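NAP1-binding protein 2 (Saccharomyces cerevisiae, PDB 1YN8) is an adaptor, represented here by its SH3 domain, that links the PTC1 phosphatase to the PBS2 kinase and restrains the HOG pathway. Local coordinates at residues F10-E13 with L18-A21; F27-H32 with W36-N41. One frame throughout, in Å; residues are numbered along the deposited sequence.

Contact 1 of 2, residues F10-E13 with L18-A21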
loop_
_atom_site.group_PDB
_atom_site.type_symbol
_atom_site.label_atom_id
_atom_site.label_comp_id
_atom_site.label_asym_id
_atom_site.label_seq_id
_atom_site.Cartn_x
_atom_site.Cartn_y
_atom_site.Cartn_z
ATOM N N PHE A 10 -5.401 7.595 0.494
ATOM C CA PHE A 10 -4.593 7.668 1.723
ATOM C C PHE A 10 -3.571 8.817 1.637
ATOM O O PHE A 10 -2.685 8.800 0.782
ATOM C CB PHE A 10 -3.888 6.335 1.986
ATOM C CG PHE A 10 -2.919 6.378 3.127
ATOM C CD1 PHE A 10 -3.361 6.661 4.414
ATOM C CD2 PHE A 10 -1.554 6.179 2.911
ATOM C CE1 PHE A 10 -2.459 6.710 5.476
ATOM C CE2 PHE A 10 -0.649 6.228 3.957
ATOM C CZ PHE A 10 -1.101 6.503 5.244
ATOM N N GLU A 11 -3.746 9.783 2.544
ATOM C CA GLU A 11 -2.940 10.995 2.717
ATOM C C GLU A 11 -1.861 10.762 3.805
ATOM O O GLU A 11 -2.186 10.644 4.994
ATOM C CB GLU A 11 -3.873 12.113 3.175
ATOM C CG GLU A 11 -3.227 13.478 3.393
ATOM C CD GLU A 11 -3.101 14.261 2.115
ATOM O OE1 GLU A 11 -4.093 14.317 1.360
ATOM O OE2 GLU A 11 -2.013 14.827 1.873
ATOM N N PRO A 12 -0.589 10.671 3.401
ATOM C CA PRO A 12 0.522 10.242 4.274
ATOM C C PRO A 12 0.859 11.054 5.553
ATOM O O PRO A 12 0.900 10.476 6.639
ATOM C CB PRO A 12 1.726 10.239 3.312
ATOM C CG PRO A 12 1.133 10.103 1.978
ATOM C CD PRO A 12 -0.117 10.889 2.023
ATOM N N GLU A 13 1.133 12.346 5.463
ATOM C CA GLU A 13 1.594 13.102 6.657
ATOM C C GLU A 13 2.989 12.722 7.195
ATOM O O GLU A 13 3.405 13.250 8.234
ATOM C CB GLU A 13 0.630 12.954 7.854
ATOM C CG GLU A 13 -0.857 12.852 7.565
ATOM C CD GLU A 13 -1.679 13.157 8.802
ATOM O OE1 GLU A 13 -2.371 12.246 9.305
ATOM O OE2 GLU A 13 -1.600 14.312 9.281
ATOM N N LEU A 18 3.370 5.770 1.995
ATOM C CA LEU A 18 3.168 5.827 0.545
ATOM C C LEU A 18 1.767 6.337 0.215
ATOM O O LEU A 18 0.790 5.697 0.583
ATOM C CB LEU A 18 3.337 4.425 -0.076
ATOM C CG LEU A 18 3.262 4.268 -1.604
ATOM C CD1 LEU A 18 4.538 4.858 -2.253
ATOM C CD2 LEU A 18 3.052 2.831 -2.056
ATOM N N ARG A 19 1.662 7.447 -0.508
ATOM C CA ARG A 19 0.342 7.990 -0.883
ATOM C C ARG A 19 -0.424 7.002 -1.772
ATOM O O ARG A 19 0.126 6.437 -2.725
ATOM C CB ARG A 19 0.483 9.330 -1.618
ATOM C CG ARG A 19 -0.837 9.900 -2.183
ATOM C CD ARG A 19 -0.690 11.283 -2.838
ATOM N NE ARG A 19 -0.290 12.354 -1.915
ATOM C CZ ARG A 19 -1.097 13.021 -1.093
ATOM N NH1 ARG A 19 -2.404 12.758 -1.025
ATOM N NH2 ARG A 19 -0.585 13.977 -0.326
ATOM N N LEU A 20 -1.718 6.825 -1.480
ATOM C CA LEU A 20 -2.589 6.041 -2.329
ATOM C C LEU A 20 -3.787 6.870 -2.803
ATOM O O LEU A 20 -4.252 7.804 -2.132
ATOM C CB LEU A 20 -3.126 4.786 -1.587
ATOM C CG LEU A 20 -2.178 3.765 -0.937
ATOM C CD1 LEU A 20 -3.015 2.733 -0.126
ATOM C CD2 LEU A 20 -1.274 3.047 -1.921
ATOM N N ALA A 21 -4.252 6.508 -3.988
ATOM C CA ALA A 21 -5.565 6.871 -4.481
ATOM C C ALA A 21 -6.434 5.601 -4.664
ATOM O O ALA A 21 -5.942 4.524 -5.085
ATOM C CB ALA A 21 -5.408 7.569 -5.784
#

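Contact 2 of 2, residues F27-H32 with W36-N41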
loop_
_atom_site.group_PDB
_atom_site.type_symbol
_atom_site.label_atom_id
_atom_site.label_comp_id
_atom_site.label_asym_id
_atom_site.label_seq_id
_atom_site.Cartn_x
_atom_site.Cartn_y
_atom_site.Cartn_z
ATOM N N PHE A 27 1.607 -3.834 -4.794
ATOM C CA PHE A 27 2.180 -5.155 -4.471
ATOM C C PHE A 27 2.681 -5.092 -3.042
ATOM O O PHE A 27 3.484 -4.201 -2.715
ATOM C CB PHE A 27 3.322 -5.497 -5.437
ATOM C CG PHE A 27 2.866 -5.573 -6.905
ATOM C CD1 PHE A 27 2.480 -6.808 -7.471
ATOM C CD2 PHE A 27 2.720 -4.405 -7.678
ATOM C CE1 PHE A 27 1.982 -6.876 -8.778
ATOM C CE2 PHE A 27 2.301 -4.491 -9.003
ATOM C CZ PHE A 27 1.918 -5.730 -9.541
ATOM N N ILE A 28 2.216 -6.022 -2.202
ATOM C CA ILE A 28 2.562 -6.016 -0.786
ATOM C C ILE A 28 3.817 -6.852 -0.586
ATOM O O ILE A 28 3.825 -8.067 -0.880
ATOM C CB ILE A 28 1.406 -6.538 0.114
ATOM C CG1 ILE A 28 0.064 -5.806 -0.151
ATOM C CG2 ILE A 28 1.808 -6.469 1.578
ATOM C CD1 ILE A 28 0.066 -4.300 0.003
ATOM N N SER A 29 4.886 -6.222 -0.068
ATOM C CA SER A 29 6.139 -6.936 0.192
ATOM C C SER A 29 6.124 -7.796 1.465
ATOM O O SER A 29 6.623 -8.936 1.463
ATOM C CB SER A 29 7.262 -5.917 0.278
ATOM O OG SER A 29 7.299 -5.124 -0.891
ATOM N N TYR A 30 5.613 -7.215 2.568
ATOM C CA TYR A 30 5.543 -7.833 3.875
ATOM C C TYR A 30 4.735 -6.950 4.841
ATOM O O TYR A 30 4.422 -5.794 4.530
ATOM C CB TYR A 30 6.930 -8.093 4.477
ATOM C CG TYR A 30 7.799 -6.871 4.820
ATOM C CD1 TYR A 30 7.857 -6.379 6.122
ATOM C CD2 TYR A 30 8.600 -6.264 3.870
ATOM C CE1 TYR A 30 8.691 -5.295 6.459
ATOM C CE2 TYR A 30 9.429 -5.177 4.199
ATOM C CZ TYR A 30 9.469 -4.702 5.492
ATOM O OH TYR A 30 10.307 -3.629 5.815
ATOM N N LYS A 31 4.391 -7.547 5.981
ATOM C CA LYS A 31 3.767 -6.826 7.099
ATOM C C LYS A 31 4.824 -6.272 8.057
ATOM O O LYS A 31 5.559 -7.040 8.720
ATOM C CB LYS A 31 2.794 -7.733 7.849
ATOM C CG LYS A 31 2.014 -7.041 8.997
ATOM C CD LYS A 31 0.904 -7.958 9.517
ATOM C CE LYS A 31 0.131 -7.279 10.615
ATOM N NZ LYS A 31 -0.880 -8.179 11.242
ATOM N N HIS A 32 4.842 -4.948 8.205
ATOM C CA HIS A 32 5.795 -4.276 9.102
ATOM C C HIS A 32 5.451 -4.392 10.595
ATOM O O HIS A 32 6.339 -4.556 11.435
ATOM C CB HIS A 32 5.922 -2.793 8.708
ATOM C CG HIS A 32 6.611 -1.971 9.751
ATOM N ND1 HIS A 32 7.976 -1.826 9.788
ATOM C CD2 HIS A 32 6.132 -1.305 10.829
ATOM C CE1 HIS A 32 8.309 -1.075 10.823
ATOM N NE2 HIS A 32 7.208 -0.748 11.472
ATOM N N TRP A 36 0.123 -1.971 9.679
ATOM C CA TRP A 36 0.987 -1.397 8.630
ATOM C C TRP A 36 1.570 -2.465 7.682
ATOM O O TRP A 36 2.231 -3.407 8.141
ATOM C CB TRP A 36 2.149 -0.608 9.281
ATOM C CG TRP A 36 1.724 0.659 10.052
ATOM C CD1 TRP A 36 1.757 0.861 11.400
ATOM C CD2 TRP A 36 1.239 1.876 9.476
ATOM N NE1 TRP A 36 1.305 2.134 11.710
ATOM C CE2 TRP A 36 0.985 2.776 10.543
ATOM C CE3 TRP A 36 1.004 2.298 8.161
ATOM C CZ2 TRP A 36 0.503 4.065 10.328
ATOM C CZ3 TRP A 36 0.515 3.600 7.951
ATOM C CH2 TRP A 36 0.279 4.448 9.013
ATOM N N LEU A 37 1.345 -2.243 6.382
ATOM C CA LEU A 37 1.964 -3.022 5.325
ATOM C C LEU A 37 3.027 -2.170 4.587
ATOM O O LEU A 37 2.852 -0.945 4.432
ATOM C CB LEU A 37 0.894 -3.502 4.332
ATOM C CG LEU A 37 -0.292 -4.302 4.904
ATOM C CD1 LEU A 37 -1.224 -4.605 3.761
ATOM C CD2 LEU A 37 0.143 -5.572 5.582
ATOM N N VAL A 38 4.077 -2.836 4.091
ATOM C CA VAL A 38 5.028 -2.245 3.149
ATOM C C VAL A 38 4.581 -2.631 1.725
ATOM O O VAL A 38 4.511 -3.828 1.366
ATOM C CB VAL A 38 6.487 -2.722 3.364
ATOM C CG1 VAL A 38 7.414 -2.124 2.281
ATOM C CG2 VAL A 38 6.999 -2.329 4.723
ATOM N N ALA A 39 4.312 -1.610 0.932
ATOM C CA ALA A 39 3.761 -1.734 -0.406
ATOM C C ALA A 39 4.644 -1.045 -1.439
ATOM O O ALA A 39 5.348 -0.072 -1.120
ATOM C CB ALA A 39 2.390 -1.151 -0.434
ATOM N N GLU A 40 4.646 -1.578 -2.665
ATOM C CA GLU A 40 5.177 -0.853 -3.826
ATOM C C GLU A 40 4.049 -0.468 -4.801
ATOM O O GLU A 40 2.975 -1.124 -4.857
ATOM C CB GLU A 40 6.345 -1.585 -4.539
ATOM C CG GLU A 40 6.033 -2.918 -5.139
ATOM C CD GLU A 40 7.255 -3.634 -5.801
ATOM O OE1 GLU A 40 8.431 -3.466 -5.391
ATOM O OE2 GLU A 40 7.002 -4.361 -6.787
ATOM N N ASN A 41 4.264 0.644 -5.511
ATOM C CA ASN A 41 3.313 1.121 -6.535
ATOM C C ASN A 41 3.308 0.181 -7.753
ATOM O O ASN A 41 4.115 -0.774 -7.816
ATOM C CB ASN A 41 3.572 2.592 -6.978
ATOM C CG ASN A 41 4.946 2.830 -7.612
ATOM O OD1 ASN A 41 5.751 1.897 -7.812
ATOM N ND2 ASN A 41 5.241 4.132 -7.899
#

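Contact 1 of 2, residues F10-E13 with L18-A21
Leu18 meets Phe10 through its backbone: the carbonyl O lies at the edge of the aromatic ring, in its plane, 3.3 Å from Phe10 CD2. CG of Phe10, opposite its own backbone N (chi1 173°), swings the ring beside the Leu18 carbonyl, while the Leu18 side chain points away to pack on Val50. Arg19 comes next, making contact at its base and its guanidinium. Pro12 CG lies 3.6 Å from Arg19 CA and also touches CB, the two side chains crossing at about a right angle, and a bend at chi3 (-64°) turns the guanidinium back so that Pro12 CD sits over the centre of one face. Both segments belong to the RT loop of the SH3 fold, whose two arms run antiparallel between strands 2-6 and 25-33. At the loop's surface a long, flexible arginine suits, offering methylenes to proline and charge to Glu11. In a salt bridge Arg19 NH2 hydrogen-bonds to Glu11 OE2 at 2.8 Å, approaching from above the carboxylate plane, and Arg19 NH1 adds a weak bond to Glu11 OE1 at 3.3 Å; the two flat groups are turned 75° apart. Leu20 then closes the arms with a hydrogen-bonded antiparallel pair: Phe10 N to Leu20 O at 2.9 Å and Leu20 N to Phe10 O at 3.2 Å. Beside the bridge Phe10 CB meets Leu20 CB at 4.0 Å, and the leucine continues inward to Val50.

Contact 2 of 2, residues F27-H32 with W36-N41
Val38 lays its CG2 methyl over one face of the Tyr30 ring, displaced toward the rim, in a CH-pi contact 3.9 Å from the ring centroid and 24° off its normal. The closest ring carbon, Tyr30 CZ, is 3.5 Å from Val38 CG2. Tyr30 reaches across because its CG is lodged between the backbone N and the carbonyl carbon (chi1 65°), folding the ring over the neighbouring strand; a beta-branched valine suits the place, since one of its two methyls can be laid against the ring face. Farther along the same face, Phe27 CB rests against Glu40 CG at 3.8 Å, so the glutamate contributes its aliphatic stem to the phenylalanine. On the opposite face Ile28, Leu37 and Ala39 are buried, with Lys31 at its exposed end. Here Ile28 sends CD1 between two partners, 3.9 Å from Ala39 CB and 4.0 Å from Leu37 CD1, with the isoleucine and leucine crossing at a slant; the small alanine leaves room for the longer chain. Strands 25-33 and 36-40 form the hairpin whose turn is the n-Src loop of the SH3 fold, and this face looks into the domain's hydrophobic core, where Val55 and Tyr57 also touch Ile28 and Leu37. Cutting Ile28 back to an alanine would remove CD1 and is likely to leave a gap against Leu37 CD1 and Ala39 CB in that core. Lys31, near the n-Src turn, lays its stem beside Leu37, with Lys31 CB 4.1 Å from Leu37 CD2. Ser29 and Tyr30 opposite Val38 form a classic beta bulge: Ser29 N donates to Val38 O at 2.8 Å, while Val38 N donates to Tyr30 O. Regular pairing holds at the other end, where Glu40 N meets Phe27 O at 2.9 Å.

How the contacts relate
Contact 1 is a surface contact within the RT loop, whereas contact 2 is partly buried and joins two neighbouring strands of the sheet; they lie on opposite sides of the chain's centre and share no segment. Their chemistry follows from that. The loop arms have a single bridge and lean on a salt bridge and proline packing, while the hairpin relies on repeated backbone bonds, with apolar side chains on its inner face. They nevertheless touch: Leu18 CD2 packs 3.8 Å from Ala39 O, and Phe10 CZ lies 4.3 Å from Trp36 CZ3. In SH3 domains the RT and n-Src loops flank the peptide-binding surface, and Trp36 probably corresponds to its conserved tryptophan.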